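Long-range contacts in uncharacterized N-acetyltransferase D2E76_00625 (PDB 6YCA), which probably transfers acetyl groups from acetyl-CoA to amines as an Eis-type GCN5-related N-acetyltransferase, but is unable to modify aminoglycosides: residues L177-A182 / K220-T225; Y230-P235 / S250-V255; I142-G147 / D365-G370. All coordinates share one frame; numbering follows the deposited sequence.

Contact 1: residues L177-A182 / K220-T225; sequences LLDAAA and KPYVVT
The Tyr222 ring turns an edge, not a face, to the Asp179 carboxylate: CG of Asp179 lies in the ring plane, 3.6 Å from Tyr222 CD1, and the two planes stand 78° apart. The same ring meets that of Tyr233 on the adjoining strand, while its OH bonds to Val47 O of the second subunit. Asp179 CG sits beside its own backbone N (chi1 -45°), a torsion that brings OD1 to the strand, where its anti lone pair takes the N-H of Val223 at 3.1 Å. The backbone joins here too, Leu178 N donating to Val223 O at 2.9 Å, so a side chain and a main chain together grip both polar atoms of Val223. Leu177 and Val224 form a non-hydrogen-bonded antiparallel pair whose side chains run side by side, CD2 touching CG2 at 3.7 Å. Beyond the type I turn Asp179-Ala182 the loop comes back, and Ala182 CB rests on Val223 CB at 3.6 Å. Short strand 176-177 is thus fastened to the edge of strand 222-226 in the second GNAT-like region. The other oxygen of Asp179, OD2, forms a salt bridge with Arg44 of the second subunit. One carboxylate therefore serves two tasks, accepting the Val223 N-H within the chain and pairing with the arginine of a neighbouring subunit, which would probably favour the ionised carboxylate.

Contact 2: residues Y230-P235 / S250-V255; sequences YVRYRP and SVDDLV
Tyr230 and Val255 open an antiparallel strand pair in the second GNAT-like region, with a classic-type beta bulge at Asp252-Asp253, opposite Arg232, between the hydrogen-bonded pairs Tyr230-Val255 and Arg234-Ser250. Arg232 N donates almost straight to Asp253 O (3.0 Å, 171°), whereas the bond from Asp252 N to Arg232 O in the bulge is weak.

The Arg232 side chain runs over this irregularity. Its CB passes near Asp252 OD1, and CG sets out beside the backbone N (chi1 -82°). After an extended chi2, a bend at chi3 (54°) turns the guanidinium so that its NE/NH2 edge meets the Asp252 carboxylate. CD passes Asp252 OD1, NE makes a weak bond to Asp252 OD2, and NH2 reaches the syn lone pair of the same oxygen at 3.2 Å, in the guanidinium plane; this is a salt bridge along one edge of the group. NH1 leaves the pair for Asp214. Arg234 adds positive charge near Asp252 OD2 without aiming an N-H at it, its own firmer partner being Asp217.

On the face carrying Val231, Tyr233, Val251 and Leu254, Val231 CG2 meets Val251 CG1 at 3.7 Å, beneath helix 259-270. Toward the other end of the pair, Val255 CB lies over the Tyr230 ring in a CH-pi contact, 4.2 Å from its centroid. Arg202 forms a salt bridge with Asp253 OD2, and that oxygen also accepts the Tyr230 hydroxyl from above the carboxylate plane, OH to OD2 measuring 2.8 Å.

Contact 3: residues I142-G147 / D365-G370; sequences IYRRFG and DVAALG. With ACO (acetyl coenzyme *a), chain G.
The acetyl-CoA pocket of the N-terminal GNAT domain abuts the sterol-carrier-like domain where Arg144 and Gly147 meet the first turn of helix 366-373. Loop 142-147 faces two ways. Ile142 packs CD1 on the pantetheine methyl CEP of the cofactor, and Arg145 lays one guanidinium face over the ribose around C1B, steadied by weak bonding of its NH1 to Ile142 O as well as by Val141 O. Between them in sequence, Arg144 reaches across to the helix.

Its chain leaves with CG anti to the backbone N (chi1 -154°) and stays extended to NE, carrying the guanidinium to the helix start. There Ala367 CB lies centrally over one face, 3.7 Å from Arg144 CZ, while Asp365 comes in at the edge. The two planar groups are only 28° apart, and NH2 gives weak bonds to both carboxylate oxygens, the nearer being OD2 at 3.1 Å. NH1 adds to this salt bridge but is less surely placed.

Asp365 is the N-cap of the helix, and its OD1 accepts weakly from Ala368 N at 3.4 Å. One carboxylate thus binds both the arginine and the helix start, where the helix dipole would probably help to hold its negative charge. At Gly147 the backbone turns with positive phi (99°), and Val366 CG1 approaches its CA. Phe146 O is held by Arg311 NH1, and one residue on, Gly147 O receives a CA-H...O contact from Ala367 CA at 3.2 Å.

Contacts 1 and 2 adjoin, their centres about 10 Å apart, because strands 222-226 and 229-235 are neighbours: Val231 N lies 2.8 Å from Val224 O and Tyr222 N 2.9 Å from Tyr233 O, both probable hydrogen bonds. Together they run from the strand edge at 176-177 inward to strand 248-256, and both touch the second subunit through its Arg44. Contact 3 lies on the opposite side of the chain's centre, about 41 Å from contact 1 and about 33 Å from contact 2 between centres, and closes a loop enclosing both. It alone includes acetyl-CoA pocket residues; the side chains of Leu177 and Tyr233 lie about 10 and about 11 Å from another bound acetyl-CoA.

Contact 1: residues L177-A182 / K220-T225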
loop_
_atom_site.group_PDB
_atom_site.type_symbol
_atom_site.label_atom_id
_atom_site.label_comp_id
_atom_site.label_asym_id
_atom_site.label_seq_id
_atom_site.Cartn_x
_atom_site.Cartn_y
_atom_site.Cartn_z
ATOM N N LEU A 177 7.584 34.127 17.439
ATOM C CA LEU A 177 8.409 32.948 17.229
ATOM C C LEU A 177 9.471 32.917 18.314
ATOM O O LEU A 177 10.175 33.908 18.528
ATOM C CB LEU A 177 9.072 33.013 15.855
ATOM C CG LEU A 177 8.140 33.334 14.689
ATOM C CD1 LEU A 177 8.911 33.394 13.380
ATOM C CD2 LEU A 177 7.001 32.334 14.604
ATOM N N LEU A 178 9.594 31.776 18.993
ATOM C CA LEU A 178 10.485 31.669 20.140
ATOM C C LEU A 178 11.292 30.378 20.077
ATOM O O LEU A 178 11.746 29.872 21.104
ATOM C CB LEU A 178 9.669 31.731 21.431
ATOM C CG LEU A 178 10.369 31.957 22.770
ATOM C CD1 LEU A 178 10.659 33.443 22.972
ATOM C CD2 LEU A 178 9.562 31.372 23.918
ATOM N N ASP A 179 11.506 29.857 18.867
ATOM C CA ASP A 179 11.996 28.500 18.645
ATOM C C ASP A 179 13.199 28.121 19.498
ATOM O O ASP A 179 13.074 27.321 20.431
ATOM C CB ASP A 179 12.290 28.289 17.161
ATOM C CG ASP A 179 11.194 28.838 16.276
ATOM O OD1 ASP A 179 10.010 28.578 16.587
ATOM O OD2 ASP A 179 11.511 29.535 15.288
ATOM N N ALA A 180 14.361 28.705 19.218
ATOM C CA ALA A 180 15.547 28.296 19.954
ATOM C C ALA A 180 15.657 29.000 21.296
ATOM O O ALA A 180 16.396 28.529 22.167
ATOM C CB ALA A 180 16.813 28.505 19.120
ATOM N N ALA A 181 14.942 30.112 21.478
ATOM C CA ALA A 181 14.918 30.815 22.753
ATOM C C ALA A 181 13.938 30.200 23.745
ATOM O O ALA A 181 13.860 30.669 24.884
ATOM C CB ALA A 181 14.571 32.288 22.534
ATOM N N ALA A 182 13.211 29.158 23.352
ATOM C CA ALA A 182 12.266 28.502 24.244
ATOM C C ALA A 182 12.999 27.608 25.235
ATOM O O ALA A 182 14.034 27.015 24.916
ATOM C CB ALA A 182 11.262 27.679 23.440
ATOM N N LYS A 220 14.857 19.587 15.649
ATOM C CA LYS A 220 14.450 20.367 16.805
ATOM C C LYS A 220 13.064 20.956 16.581
ATOM O O LYS A 220 12.698 21.284 15.447
ATOM C CB LYS A 220 15.449 21.494 17.052
ATOM C CG LYS A 220 16.850 20.987 17.364
ATOM C CD LYS A 220 16.816 20.031 18.553
ATOM C CE LYS A 220 18.081 19.220 18.667
ATOM N NZ LYS A 220 17.935 18.186 19.722
ATOM N N PRO A 221 12.270 21.093 17.637
ATOM C CA PRO A 221 10.891 21.554 17.464
ATOM C C PRO A 221 10.800 23.069 17.432
ATOM O O PRO A 221 11.525 23.789 18.119
ATOM C CB PRO A 221 10.194 21.011 18.721
ATOM C CG PRO A 221 11.287 20.864 19.754
ATOM C CD PRO A 221 12.627 20.943 19.059
ATOM N N TYR A 222 9.878 23.551 16.611
ATOM C CA TYR A 222 9.541 24.960 16.629
ATOM C C TYR A 222 8.638 25.229 17.822
ATOM O O TYR A 222 7.801 24.398 18.185
ATOM C CB TYR A 222 8.830 25.344 15.335
ATOM C CG TYR A 222 9.720 25.226 14.122
ATOM C CD1 TYR A 222 10.744 26.132 13.900
ATOM C CD2 TYR A 222 9.544 24.196 13.204
ATOM C CE1 TYR A 222 11.566 26.018 12.800
ATOM C CE2 TYR A 222 10.363 24.081 12.099
ATOM C CZ TYR A 222 11.369 24.997 11.905
ATOM O OH TYR A 222 12.187 24.893 10.811
ATOM N N VAL A 223 8.836 26.379 18.456
ATOM C CA VAL A 223 8.033 26.792 19.600
ATOM C C VAL A 223 7.509 28.185 19.298
ATOM O O VAL A 223 8.285 29.147 19.234
ATOM C CB VAL A 223 8.814 26.772 20.919
ATOM C CG1 VAL A 223 7.893 27.161 22.069
ATOM C CG2 VAL A 223 9.415 25.406 21.162
ATOM N N VAL A 224 6.202 28.290 19.111
ATOM C CA VAL A 224 5.529 29.549 18.841
ATOM C C VAL A 224 4.645 29.874 20.032
ATOM O O VAL A 224 3.945 29.002 20.559
ATOM C CB VAL A 224 4.726 29.460 17.532
ATOM C CG1 VAL A 224 3.801 30.650 17.387
ATOM C CG2 VAL A 224 5.688 29.371 16.353
ATOM N N THR A 225 4.691 31.125 20.466
ATOM C CA THR A 225 4.055 31.535 21.700
ATOM C C THR A 225 2.962 32.561 21.432
ATOM O O THR A 225 2.938 33.234 20.397
ATOM C CB THR A 225 5.097 32.116 22.670
ATOM O OG1 THR A 225 4.495 32.334 23.948
ATOM C CG2 THR A 225 5.628 33.429 22.149
#

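Contact 2: residues Y230-P235 / S250-V255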
loop_
_atom_site.group_PDB
_atom_site.type_symbol
_atom_site.label_atom_id
_atom_site.label_comp_id
_atom_site.label_asym_id
_atom_site.label_seq_id
_atom_site.Cartn_x
_atom_site.Cartn_y
_atom_site.Cartn_z
ATOM N N TYR A 230 0.967 28.480 23.971
ATOM C CA TYR A 230 2.061 28.187 23.052
ATOM C C TYR A 230 1.708 26.975 22.197
ATOM O O TYR A 230 0.706 26.292 22.429
ATOM C CB TYR A 230 3.395 27.963 23.790
ATOM C CG TYR A 230 3.455 26.695 24.619
ATOM C CD1 TYR A 230 3.791 25.479 24.038
ATOM C CD2 TYR A 230 3.204 26.717 25.986
ATOM C CE1 TYR A 230 3.851 24.317 24.787
ATOM C CE2 TYR A 230 3.268 25.556 26.748
ATOM C CZ TYR A 230 3.593 24.359 26.142
ATOM O OH TYR A 230 3.662 23.195 26.880
ATOM N N VAL A 231 2.559 26.704 21.207
ATOM C CA VAL A 231 2.388 25.539 20.342
ATOM C C VAL A 231 3.759 25.059 19.879
ATOM O O VAL A 231 4.594 25.859 19.446
ATOM C CB VAL A 231 1.453 25.822 19.145
ATOM C CG1 VAL A 231 1.957 26.987 18.325
ATOM C CG2 VAL A 231 1.311 24.590 18.282
ATOM N N ARG A 232 3.994 23.752 19.998
ATOM C CA ARG A 232 5.202 23.090 19.518
ATOM C C ARG A 232 4.857 22.246 18.301
ATOM O O ARG A 232 3.865 21.512 18.315
ATOM C CB ARG A 232 5.764 22.159 20.588
ATOM C CG ARG A 232 6.606 22.794 21.656
ATOM C CD ARG A 232 6.906 21.742 22.705
ATOM N NE ARG A 232 7.495 20.542 22.113
ATOM C CZ ARG A 232 8.736 20.128 22.334
ATOM N NH1 ARG A 232 9.527 20.800 23.161
ATOM N NH2 ARG A 232 9.176 19.022 21.749
ATOM N N TYR A 233 5.673 22.343 17.255
ATOM C CA TYR A 233 5.459 21.533 16.062
ATOM C C TYR A 233 6.789 21.174 15.414
ATOM O O TYR A 233 7.764 21.924 15.504
ATOM C CB TYR A 233 4.501 22.192 15.058
ATOM C CG TYR A 233 4.883 23.589 14.622
ATOM C CD1 TYR A 233 4.486 24.702 15.356
ATOM C CD2 TYR A 233 5.635 23.796 13.474
ATOM C CE1 TYR A 233 4.828 25.984 14.952
ATOM C CE2 TYR A 233 5.980 25.069 13.064
ATOM C CZ TYR A 233 5.578 26.160 13.806
ATOM O OH TYR A 233 5.926 27.427 13.397
ATOM N N ARG A 234 6.812 20.020 14.746
ATOM C CA ARG A 234 8.022 19.475 14.154
ATOM C C ARG A 234 7.768 19.027 12.720
ATOM O O ARG A 234 6.747 18.389 12.439
ATOM C CB ARG A 234 8.481 18.262 14.978
ATOM C CG ARG A 234 9.980 18.020 14.971
ATOM C CD ARG A 234 10.362 16.945 15.983
ATOM N NE ARG A 234 10.153 17.419 17.352
ATOM C CZ ARG A 234 10.667 16.849 18.439
ATOM N NH1 ARG A 234 10.417 17.362 19.635
ATOM N NH2 ARG A 234 11.438 15.773 18.336
ATOM N N PRO A 235 8.685 19.323 11.799
ATOM C CA PRO A 235 8.548 18.807 10.431
ATOM C C PRO A 235 8.869 17.320 10.397
ATOM O O PRO A 235 9.703 16.822 11.160
ATOM C CB PRO A 235 9.577 19.623 9.640
ATOM C CG PRO A 235 10.610 19.991 10.645
ATOM C CD PRO A 235 9.869 20.188 11.949
ATOM N N SER A 250 4.049 18.050 12.587
ATOM C CA SER A 250 3.392 17.345 13.680
ATOM C C SER A 250 3.396 18.231 14.918
ATOM O O SER A 250 4.464 18.629 15.397
ATOM C CB SER A 250 4.114 16.033 13.974
ATOM O OG SER A 250 3.433 15.311 14.979
ATOM N N VAL A 251 2.211 18.517 15.442
ATOM C CA VAL A 251 2.046 19.335 16.639
ATOM C C VAL A 251 1.921 18.386 17.826
ATOM O O VAL A 251 0.939 17.642 17.936
ATOM C CB VAL A 251 0.820 20.252 16.524
ATOM C CG1 VAL A 251 0.608 21.024 17.809
ATOM C CG2 VAL A 251 0.965 21.196 15.355
ATOM N N ASP A 252 2.915 18.401 18.717
ATOM C CA ASP A 252 2.893 17.523 19.883
ATOM C C ASP A 252 2.301 18.169 21.132
ATOM O O ASP A 252 1.896 17.443 22.048
ATOM C CB ASP A 252 4.289 16.963 20.182
ATOM C CG ASP A 252 5.335 18.042 20.298
ATOM O OD1 ASP A 252 5.005 19.207 20.010
ATOM O OD2 ASP A 252 6.484 17.729 20.679
ATOM N N ASP A 253 2.225 19.496 21.194
ATOM C CA ASP A 253 1.675 20.155 22.376
ATOM C C ASP A 253 1.038 21.471 21.950
ATOM O O ASP A 253 1.690 22.302 21.309
ATOM C CB ASP A 253 2.765 20.404 23.423
ATOM C CG ASP A 253 2.248 20.292 24.851
ATOM O OD1 ASP A 253 1.123 19.784 25.049
ATOM O OD2 ASP A 253 2.967 20.720 25.777
ATOM N N LEU A 254 -0.240 21.646 22.285
ATOM C CA LEU A 254 -0.956 22.897 22.048
ATOM C C LEU A 254 -1.629 23.263 23.366
ATOM O O LEU A 254 -2.653 22.681 23.732
ATOM C CB LEU A 254 -1.982 22.728 20.937
ATOM C CG LEU A 254 -2.435 23.958 20.147
ATOM C CD1 LEU A 254 -3.363 23.526 19.024
ATOM C CD2 LEU A 254 -3.109 24.993 21.025
ATOM N N VAL A 255 -1.062 24.231 24.074
ATOM C CA VAL A 255 -1.598 24.698 25.344
ATOM C C VAL A 255 -2.165 26.088 25.115
ATOM O O VAL A 255 -1.439 26.996 24.693
ATOM C CB VAL A 255 -0.516 24.714 26.431
ATOM C CG1 VAL A 255 -1.096 25.225 27.731
ATOM C CG2 VAL A 255 0.060 23.326 26.605
#

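Contact 3: residues I142-G147 / D365-G370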
loop_
_atom_site.group_PDB
_atom_site.type_symbol
_atom_site.label_atom_id
_atom_site.label_comp_id
_atom_site.label_asym_id
_atom_site.label_seq_id
_atom_site.Cartn_x
_atom_site.Cartn_y
_atom_site.Cartn_z
ATOM N N ILE A 142 -6.519 -4.678 31.481
ATOM C CA ILE A 142 -5.744 -4.884 32.698
ATOM C C ILE A 142 -6.423 -4.280 33.918
ATOM O O ILE A 142 -6.637 -4.964 34.918
ATOM C CB ILE A 142 -4.305 -4.347 32.527
ATOM C CG1 ILE A 142 -3.592 -5.056 31.377
ATOM C CG2 ILE A 142 -3.525 -4.509 33.818
ATOM C CD1 ILE A 142 -2.231 -4.478 31.086
ATOM N N TYR A 143 -6.769 -2.995 33.857
ATOM C CA TYR A 143 -6.980 -2.221 35.072
ATOM C C TYR A 143 -8.438 -2.043 35.479
ATOM O O TYR A 143 -8.686 -1.575 36.595
ATOM C CB TYR A 143 -6.299 -0.856 34.945
ATOM C CG TYR A 143 -4.803 -0.969 34.773
ATOM C CD1 TYR A 143 -3.970 -1.161 35.867
ATOM C CD2 TYR A 143 -4.224 -0.904 33.510
ATOM C CE1 TYR A 143 -2.601 -1.270 35.707
ATOM C CE2 TYR A 143 -2.860 -1.011 33.343
ATOM C CZ TYR A 143 -2.055 -1.196 34.442
ATOM O OH TYR A 143 -0.695 -1.305 34.272
ATOM N N ARG A 144 -9.407 -2.402 34.630
ATOM C CA ARG A 144 -10.797 -2.181 35.021
ATOM C C ARG A 144 -11.212 -3.078 36.179
ATOM O O ARG A 144 -12.068 -2.691 36.983
ATOM C CB ARG A 144 -11.755 -2.335 33.843
ATOM C CG ARG A 144 -13.032 -1.530 34.044
ATOM C CD ARG A 144 -14.180 -1.956 33.145
ATOM N NE ARG A 144 -15.390 -1.198 33.463
ATOM C CZ ARG A 144 -16.257 -1.521 34.416
ATOM N NH1 ARG A 144 -16.075 -2.612 35.149
ATOM N NH2 ARG A 144 -17.319 -0.757 34.632
ATOM N N ARG A 145 -10.616 -4.267 36.289
ATOM C CA ARG A 145 -10.912 -5.142 37.413
ATOM C C ARG A 145 -10.491 -4.542 38.746
ATOM O O ARG A 145 -10.914 -5.044 39.791
ATOM C CB ARG A 145 -10.267 -6.517 37.221
ATOM C CG ARG A 145 -8.773 -6.477 36.978
ATOM C CD ARG A 145 -8.164 -7.871 36.937
ATOM N NE ARG A 145 -8.835 -8.780 36.005
ATOM C CZ ARG A 145 -8.584 -8.845 34.700
ATOM N NH1 ARG A 145 -7.676 -8.049 34.149
ATOM N NH2 ARG A 145 -9.244 -9.710 33.941
ATOM N N PHE A 146 -9.679 -3.486 38.740
ATOM C CA PHE A 146 -9.236 -2.838 39.968
ATOM C C PHE A 146 -9.968 -1.529 40.239
ATOM O O PHE A 146 -9.589 -0.800 41.160
ATOM C CB PHE A 146 -7.721 -2.604 39.946
ATOM C CG PHE A 146 -6.917 -3.847 39.688
ATOM C CD1 PHE A 146 -6.998 -4.934 40.541
ATOM C CD2 PHE A 146 -6.073 -3.925 38.591
ATOM C CE1 PHE A 146 -6.256 -6.082 40.301
ATOM C CE2 PHE A 146 -5.329 -5.066 38.345
ATOM C CZ PHE A 146 -5.419 -6.145 39.201
ATOM N N GLY A 147 -11.008 -1.217 39.466
ATOM C CA GLY A 147 -11.772 -0.000 39.647
ATOM C C GLY A 147 -11.418 1.139 38.717
ATOM O O GLY A 147 -12.028 2.211 38.822
ATOM N N ASP A 365 -20.789 0.483 39.616
ATOM C CA ASP A 365 -19.496 0.141 40.196
ATOM C C ASP A 365 -18.517 1.305 40.060
ATOM O O ASP A 365 -18.660 2.175 39.198
ATOM C CB ASP A 365 -18.925 -1.131 39.561
ATOM C CG ASP A 365 -18.599 -0.958 38.087
ATOM O OD1 ASP A 365 -19.250 -0.124 37.424
ATOM O OD2 ASP A 365 -17.708 -1.675 37.587
ATOM N N VAL A 366 -17.490 1.292 40.916
ATOM C CA VAL A 366 -16.579 2.432 41.017
ATOM C C VAL A 366 -15.853 2.696 39.702
ATOM O O VAL A 366 -15.493 3.842 39.403
ATOM C CB VAL A 366 -15.617 2.260 42.212
ATOM C CG1 VAL A 366 -14.643 1.118 41.965
ATOM C CG2 VAL A 366 -14.874 3.562 42.499
ATOM N N ALA A 367 -15.623 1.657 38.896
ATOM C CA ALA A 367 -14.963 1.860 37.611
ATOM C C ALA A 367 -15.828 2.698 36.675
ATOM O O ALA A 367 -15.336 3.628 36.025
ATOM C CB ALA A 367 -14.601 0.519 36.972
ATOM N N ALA A 368 -17.122 2.376 36.588
ATOM C CA ALA A 368 -18.003 3.124 35.695
ATOM C C ALA A 368 -18.278 4.530 36.212
ATOM O O ALA A 368 -18.444 5.458 35.411
ATOM C CB ALA A 368 -19.306 2.359 35.461
ATOM N N LEU A 369 -18.327 4.711 37.535
ATOM C CA LEU A 369 -18.480 6.055 38.084
ATOM C C LEU A 369 -17.303 6.941 37.696
ATOM O O LEU A 369 -17.473 8.139 37.438
ATOM C CB LEU A 369 -18.652 5.994 39.602
ATOM C CG LEU A 369 -18.798 7.335 40.329
ATOM C CD1 LEU A 369 -20.044 8.076 39.871
ATOM C CD2 LEU A 369 -18.815 7.139 41.839
ATOM N N GLY A 370 -16.098 6.373 37.659
ATOM C CA GLY A 370 -14.958 7.124 37.174
ATOM C C GLY A 370 -15.086 7.529 35.720
ATOM O O GLY A 370 -14.655 8.618 35.334
HETATM N N1A ACO G . -4.036 -9.429 29.564
HETATM C C2A ACO G . -5.139 -10.033 30.024
HETATM N N3A ACO G . -5.434 -10.330 31.295
HETATM C C4A ACO G . -4.538 -9.996 32.257
HETATM C C5A ACO G . -3.346 -9.360 31.897
HETATM C C6A ACO G . -3.094 -9.066 30.462
HETATM N N6A ACO G . -1.950 -8.450 30.077
HETATM N N7A ACO G . -2.633 -9.136 33.014
HETATM C C8A ACO G . -3.363 -9.615 34.045
HETATM N N9A ACO G . -4.506 -10.153 33.586
HETATM C C1B ACO G . -5.568 -10.758 34.436
HETATM C C2B ACO G . -5.124 -12.123 34.959
HETATM O O2B ACO G . -5.583 -13.166 34.099
HETATM C C3B ACO G . -5.924 -12.160 36.261
HETATM O O3B ACO G . -7.255 -12.550 35.952
HETATM P P3B ACO G . -8.023 -13.614 36.882
HETATM O O7A ACO G . -7.228 -14.897 36.921
HETATM O O8A ACO G . -8.176 -13.033 38.270
HETATM O O9A ACO G . -9.384 -13.866 36.275
HETATM C C4B ACO G . -5.955 -10.703 36.715
HETATM O O4B ACO G . -5.773 -9.901 35.555
HETATM C C5B ACO G . -4.881 -10.381 37.748
HETATM O O5B ACO G . -3.642 -10.837 37.222
HETATM P P1A ACO G . -2.262 -10.738 38.026
HETATM O O1A ACO G . -1.757 -12.136 38.293
HETATM O O2A ACO G . -2.510 -9.985 39.307
HETATM O O3A ACO G . -1.203 -9.929 37.135
HETATM P P2A ACO G . 0.296 -10.250 36.650
HETATM O O4A ACO G . 1.135 -10.637 37.848
HETATM O O5A ACO G . 0.271 -11.372 35.635
HETATM O O6A ACO G . 0.865 -8.917 35.950
HETATM C CBP ACO G . 0.867 -7.319 34.130
HETATM C CCP ACO G . 0.041 -8.257 34.988
HETATM C CDP ACO G . 1.671 -6.379 35.014
HETATM C CEP ACO G . -0.068 -6.522 33.236
HETATM C CAP ACO G . 1.796 -8.211 33.308
HETATM O OAP ACO G . 0.975 -9.048 32.480
HETATM C C9P ACO G . 2.767 -7.443 32.449
HETATM O O9P ACO G . 3.870 -7.150 32.885
HETATM N N8P ACO G . 2.359 -7.136 31.219
HETATM C C7P ACO G . 3.177 -6.432 30.245
HETATM C C6P ACO G . 3.618 -5.048 30.706
HETATM C C5P ACO G . 2.440 -4.125 30.893
HETATM O O5P ACO G . 1.480 -4.174 30.136
HETATM N N4P ACO G . 2.514 -3.295 31.927
HETATM C C3P ACO G . 1.468 -2.332 32.186
HETATM C C2P ACO G . 1.918 -0.929 31.803
HETATM S S1P ACO G . 0.621 0.207 32.149
HETATM C C ACO G . 1.471 1.316 33.066
HETATM O O ACO G . 2.681 1.389 32.930
HETATM C CH3 ACO G . 0.739 2.197 34.036
#